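Side-chain contacts in methylglyoxal reductase (NADPH-dependent) (Candida albicans SC5314, PDB 6KWS), which probably catalyses the NADPH-dependent reduction of methylglyoxal as a member of the NAD(P)-dependent epimerase/dehydratase family: residues 105-108 with 109-113; 329-332 with 333-337. The protein carries 1 engineered substitution. One frame throughout, in Å; residues are numbered along the deposited sequence.

Interaction 1 of 2, residues 105-108 with 109-113; sequences KNVL and QAIYN
Tyr-112 meets Leu-108 with its CB, 3.4 Å from Leu-108 O, while neither face of the phenol ring is covered by 105-108. The first torsion explains this: CG lies anti to the backbone N (chi1 -167°), which carries the ring away from the preceding turn and against Asn-184. The amide of Gln-109 is likewise turned away from 105-108. Its chain bends at chi2 (83°), which brings Gln-109 NE2 3.9 Å from Tyr-112 CD1 and into a weak hydrogen bond with Asn-113 OD1 (3.4 Å). Asn-106 directs its own amide in another direction, with ND2 giving a hydrogen bond to Gly-60 O.

Across the contact the apolar branches do the touching. Val-107 and Ile-111, one turn apart, run side by side and point the same way, with Val-107 CG1 and Ile-111 CD1 4.2 Å apart. Ile-111 CG1 lies 3.4 Å from Val-107 O. Leu-108 CD2 is a more distant neighbour of Ile-111 CD1, at 4.5 Å. Beneath these side chains runs the i to i+4 ladder of an alpha-helix, with Gln-109, Ala-110, Ile-111 and Tyr-112 donating to Lys-105, Asn-106, Val-107 and Leu-108; the Gln-109 N to Lys-105 O bond measures 2.8 Å.

The stretch belongs to helix 92-114 of the Rossmann-type nucleotide-binding domain. Val-107 and Ile-111 pack on Phe-78 of strand 75-80, and the Val-107 side chain is about 6 Å from that of Val-59, an NADPH-binding residue. Ala-110 and Ile-111 face Leu-69 of helix 66-71, whereas Leu-108 and Gln-109 touch Phe-178 of helix 160-181.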
loop_
_atom_site.group_PDB
_atom_site.type_symbol
_atom_site.label_atom_id
_atom_site.label_comp_id
_atom_site.label_asym_id
_atom_site.label_seq_id
_atom_site.Cartn_x
_atom_site.Cartn_y
_atom_site.Cartn_z
ATOM N N LYS A 105 9.829 -15.096 -0.260
ATOM C CA LYS A 105 10.656 -16.055 -0.982
ATOM C C LYS A 105 9.796 -17.087 -1.715
ATOM O O LYS A 105 10.056 -17.405 -2.889
ATOM C CB LYS A 105 11.622 -16.732 -0.008
ATOM C CG LYS A 105 12.911 -15.941 0.260
ATOM C CD LYS A 105 13.356 -16.124 1.717
ATOM C CE LYS A 105 14.822 -15.789 1.931
ATOM N NZ LYS A 105 15.501 -16.938 2.593
ATOM N N ASN A 106 8.753 -17.604 -1.044
ATOM C CA ASN A 106 7.869 -18.582 -1.675
ATOM C C ASN A 106 7.189 -18.011 -2.921
ATOM O O ASN A 106 7.088 -18.696 -3.948
ATOM C CB ASN A 106 6.827 -19.070 -0.672
ATOM C CG ASN A 106 7.427 -19.927 0.443
ATOM O OD1 ASN A 106 8.463 -20.574 0.267
ATOM N ND2 ASN A 106 6.759 -19.945 1.597
ATOM N N VAL A 107 6.728 -16.757 -2.859
ATOM C CA VAL A 107 6.052 -16.148 -4.007
ATOM C C VAL A 107 7.006 -16.047 -5.188
ATOM O O VAL A 107 6.687 -16.470 -6.307
ATOM C CB VAL A 107 5.479 -14.766 -3.627
ATOM C CG1 VAL A 107 4.886 -14.059 -4.827
ATOM C CG2 VAL A 107 4.446 -14.888 -2.534
ATOM N N LEU A 108 8.193 -15.477 -4.960
ATOM C CA LEU A 108 9.164 -15.324 -6.038
ATOM C C LEU A 108 9.661 -16.676 -6.536
ATOM O O LEU A 108 9.931 -16.845 -7.733
ATOM C CB LEU A 108 10.330 -14.471 -5.568
ATOM C CG LEU A 108 9.983 -13.015 -5.323
ATOM C CD1 LEU A 108 11.163 -12.383 -4.637
ATOM C CD2 LEU A 108 9.643 -12.290 -6.632
ATOM N N GLN A 109 9.795 -17.655 -5.631
ATOM C CA GLN A 109 10.177 -18.992 -6.074
ATOM C C GLN A 109 9.154 -19.567 -7.055
ATOM O O GLN A 109 9.526 -20.115 -8.101
ATOM C CB GLN A 109 10.372 -19.920 -4.876
ATOM C CG GLN A 109 10.958 -21.267 -5.275
ATOM C CD GLN A 109 12.473 -21.218 -5.396
ATOM O OE1 GLN A 109 13.157 -20.709 -4.506
ATOM N NE2 GLN A 109 13.003 -21.711 -6.522
ATOM N N ALA A 110 7.856 -19.429 -6.756
ATOM C CA ALA A 110 6.854 -19.910 -7.704
ATOM C C ALA A 110 6.999 -19.210 -9.049
ATOM O O ALA A 110 6.944 -19.852 -10.104
ATOM C CB ALA A 110 5.446 -19.726 -7.145
ATOM N N ILE A 111 7.209 -17.895 -9.037
ATOM C CA ILE A 111 7.392 -17.212 -10.307
ATOM C C ILE A 111 8.661 -17.705 -10.984
ATOM O O ILE A 111 8.720 -17.814 -12.215
ATOM C CB ILE A 111 7.393 -15.688 -10.089
ATOM C CG1 ILE A 111 6.072 -15.275 -9.428
ATOM C CG2 ILE A 111 7.617 -14.938 -11.411
ATOM C CD1 ILE A 111 6.086 -13.883 -8.830
ATOM N N TYR A 112 9.678 -18.046 -10.198
ATOM C CA TYR A 112 10.920 -18.543 -10.775
ATOM C C TYR A 112 10.705 -19.875 -11.493
ATOM O O TYR A 112 11.080 -20.027 -12.660
ATOM C CB TYR A 112 11.965 -18.680 -9.679
ATOM C CG TYR A 112 13.361 -18.894 -10.191
ATOM C CD1 TYR A 112 14.099 -20.009 -9.797
ATOM C CD2 TYR A 112 13.951 -17.981 -11.052
ATOM C CE1 TYR A 112 15.380 -20.209 -10.247
ATOM C CE2 TYR A 112 15.239 -18.170 -11.510
ATOM C CZ TYR A 112 15.947 -19.290 -11.103
ATOM O OH TYR A 112 17.230 -19.497 -11.549
ATOM N N ASN A 113 10.084 -20.846 -10.816
ATOM C CA ASN A 113 9.888 -22.161 -11.421
ATOM C C ASN A 113 8.877 -22.101 -12.566
ATOM O O ASN A 113 9.181 -22.493 -13.700
ATOM C CB ASN A 113 9.446 -23.173 -10.360
ATOM C CG ASN A 113 10.435 -23.282 -9.205
ATOM O OD1 ASN A 113 11.611 -22.985 -9.356
ATOM N ND2 ASN A 113 9.948 -23.697 -8.040
#

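Interaction 2 of 2, residues 329-332 with 333-337; sequences DTVE and QIVNA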
loop_
_atom_site.group_PDB
_atom_site.type_symbol
_atom_site.label_atom_id
_atom_site.label_comp_id
_atom_site.label_asym_id
_atom_site.label_seq_id
_atom_site.Cartn_x
_atom_site.Cartn_y
_atom_site.Cartn_z
ATOM N N ASP A 329 -12.422 13.275 -0.179
ATOM C CA ASP A 329 -12.973 12.106 -0.845
ATOM C C ASP A 329 -13.158 10.960 0.129
ATOM O O ASP A 329 -14.092 10.169 -0.019
ATOM C CB ASP A 329 -12.071 11.671 -1.990
ATOM C CG ASP A 329 -12.048 12.655 -3.125
ATOM O OD1 ASP A 329 -12.878 13.590 -3.144
ATOM O OD2 ASP A 329 -11.192 12.484 -4.018
ATOM N N THR A 330 -12.302 10.866 1.144
ATOM C CA THR A 330 -12.406 9.770 2.098
ATOM C C THR A 330 -13.572 9.987 3.051
ATOM O O THR A 330 -14.386 9.079 3.275
ATOM C CB THR A 330 -11.101 9.636 2.889
ATOM O OG1 THR A 330 -10.000 9.536 1.986
ATOM C CG2 THR A 330 -11.118 8.414 3.804
ATOM N N VAL A 331 -13.633 11.176 3.653
ATOM C CA VAL A 331 -14.697 11.460 4.602
ATOM C C VAL A 331 -16.053 11.403 3.905
ATOM O O VAL A 331 -17.016 10.830 4.441
ATOM C CB VAL A 331 -14.462 12.826 5.280
ATOM C CG1 VAL A 331 -15.654 13.193 6.186
ATOM C CG2 VAL A 331 -13.183 12.802 6.073
ATOM N N GLU A 332 -16.148 12.003 2.707
ATOM C CA GLU A 332 -17.401 12.008 1.961
ATOM C C GLU A 332 -17.927 10.594 1.822
ATOM O O GLU A 332 -19.096 10.310 2.108
ATOM C CB GLU A 332 -17.194 12.633 0.581
ATOM C CG GLU A 332 -18.431 13.332 0.015
ATOM C CD GLU A 332 -18.463 13.376 -1.526
ATOM O OE1 GLU A 332 -19.461 13.901 -2.090
ATOM O OE2 GLU A 332 -17.500 12.880 -2.171
ATOM N N GLN A 333 -17.041 9.679 1.441
ATOM C CA GLN A 333 -17.435 8.294 1.257
ATOM C C GLN A 333 -17.929 7.689 2.557
ATOM O O GLN A 333 -19.002 7.097 2.601
ATOM C CB GLN A 333 -16.261 7.518 0.698
ATOM C CG GLN A 333 -16.616 6.217 0.057
ATOM C CD GLN A 333 -15.385 5.400 -0.229
ATOM O OE1 GLN A 333 -14.430 5.401 0.548
ATOM N NE2 GLN A 333 -15.383 4.716 -1.358
ATOM N N ILE A 334 -17.173 7.852 3.637
ATOM C CA ILE A 334 -17.573 7.297 4.928
ATOM C C ILE A 334 -18.923 7.855 5.362
ATOM O O ILE A 334 -19.822 7.111 5.773
ATOM C CB ILE A 334 -16.494 7.586 5.989
ATOM C CG1 ILE A 334 -15.157 6.941 5.614
ATOM C CG2 ILE A 334 -16.969 7.155 7.365
ATOM C CD1 ILE A 334 -14.042 7.182 6.637
ATOM N N VAL A 335 -19.073 9.180 5.315
ATOM C CA VAL A 335 -20.286 9.805 5.835
ATOM C C VAL A 335 -21.505 9.354 5.032
ATOM O O VAL A 335 -22.512 8.903 5.595
ATOM C CB VAL A 335 -20.129 11.338 5.845
ATOM C CG1 VAL A 335 -21.450 12.007 5.990
ATOM C CG2 VAL A 335 -19.236 11.751 6.992
ATOM N N ASN A 336 -21.422 9.438 3.704
ATOM C CA ASN A 336 -22.546 9.012 2.876
ATOM C C ASN A 336 -22.848 7.525 3.034
ATOM O O ASN A 336 -24.001 7.111 2.885
ATOM C CB ASN A 336 -22.285 9.339 1.402
ATOM C CG ASN A 336 -22.176 10.835 1.147
ATOM O OD1 ASN A 336 -22.585 11.658 1.984
ATOM N ND2 ASN A 336 -21.619 11.197 -0.014
ATOM N N ALA A 337 -21.838 6.706 3.328
ATOM C CA ALA A 337 -22.078 5.270 3.419
ATOM C C ALA A 337 -22.852 4.919 4.679
ATOM O O ALA A 337 -23.661 3.987 4.666
ATOM C CB ALA A 337 -20.760 4.497 3.362
#
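Val-331 and Val-335 form the apolar part of the contact. Their side chains lie alongside each other and point the same way, and Val-331 CG1 approaches Val-335 CG2 to 3.9 Å. The two branches differ in origin: at Val-331 the touching methyl is anti to the backbone N (chi1 175°), whereas at Val-335 it is the methyl beside the N. A second, looser apolar pair is Thr-330 CG2 with Ile-334 CD1, 4.3 Å apart. Val-331 continues outward onto Ile-218 and Leu-222 of helix 216-222, and Ile-334 reaches Asn-219 of the same helix.

Backbone hydrogen bonds supply the second kind. Val-335 N to Val-331 O is 2.8 Å long with an N-H...O angle of 172°, and the donor lies nearly along the C=O axis. Ile-334 to Thr-330 and Asn-336 to Glu-332 are similar in type, while Gln-333 N to Asp-329 O is weak at 3.3 Å.

Polar side chains meet less decisively. The Glu-332 carboxylate and the Asn-336 amide are turned 65° apart, and Asn-336 ND2 lies 3.8 Å from Glu-332 CG and 4.0 Å from Glu-332 OE1, which makes this a van der Waals neighbourhood. Both residues touch a crystal neighbour, so their setting may partly reflect the lattice.

The stronger polar ends are spent outside 329-337. Asp-329 OD2 forms a salt bridge with Arg-241, Thr-330 OG1 bonds back to Ser-326 O, and Gln-333 NE2 donates to Gln-201 O. The chemistry thus implies a C-terminal helix tied inward by apolar contacts and by charge, with Gln-333 joining it to the loop at Pro-200 and Gln-201; its side chain is about 6 Å from that of Phe-12, an NADPH-binding residue.

In the fold
Both interactions are runs of about two and a half turns within one alpha-helix, but they belong to different elements on opposite sides of the chain's centre, with nearest atoms about 28 Å apart. Interaction 1 lies on helix 92-114, flanking the parallel part of the main sheet; interaction 2 lies on the C-terminal helix 323-337, whose Val-331 and Ile-334 pack on helix 216-222. Each is partly buried, with an apolar pair four residues apart on its inner side. Their polar chemistry differs: 105-113 has amides, one bonded to the Gly-60 carbonyl, with its side chain about 8 Å from that of Asp-58, whereas 329-337 adds a salt bridge and a glutamine bond beside a different part of the NADPH site.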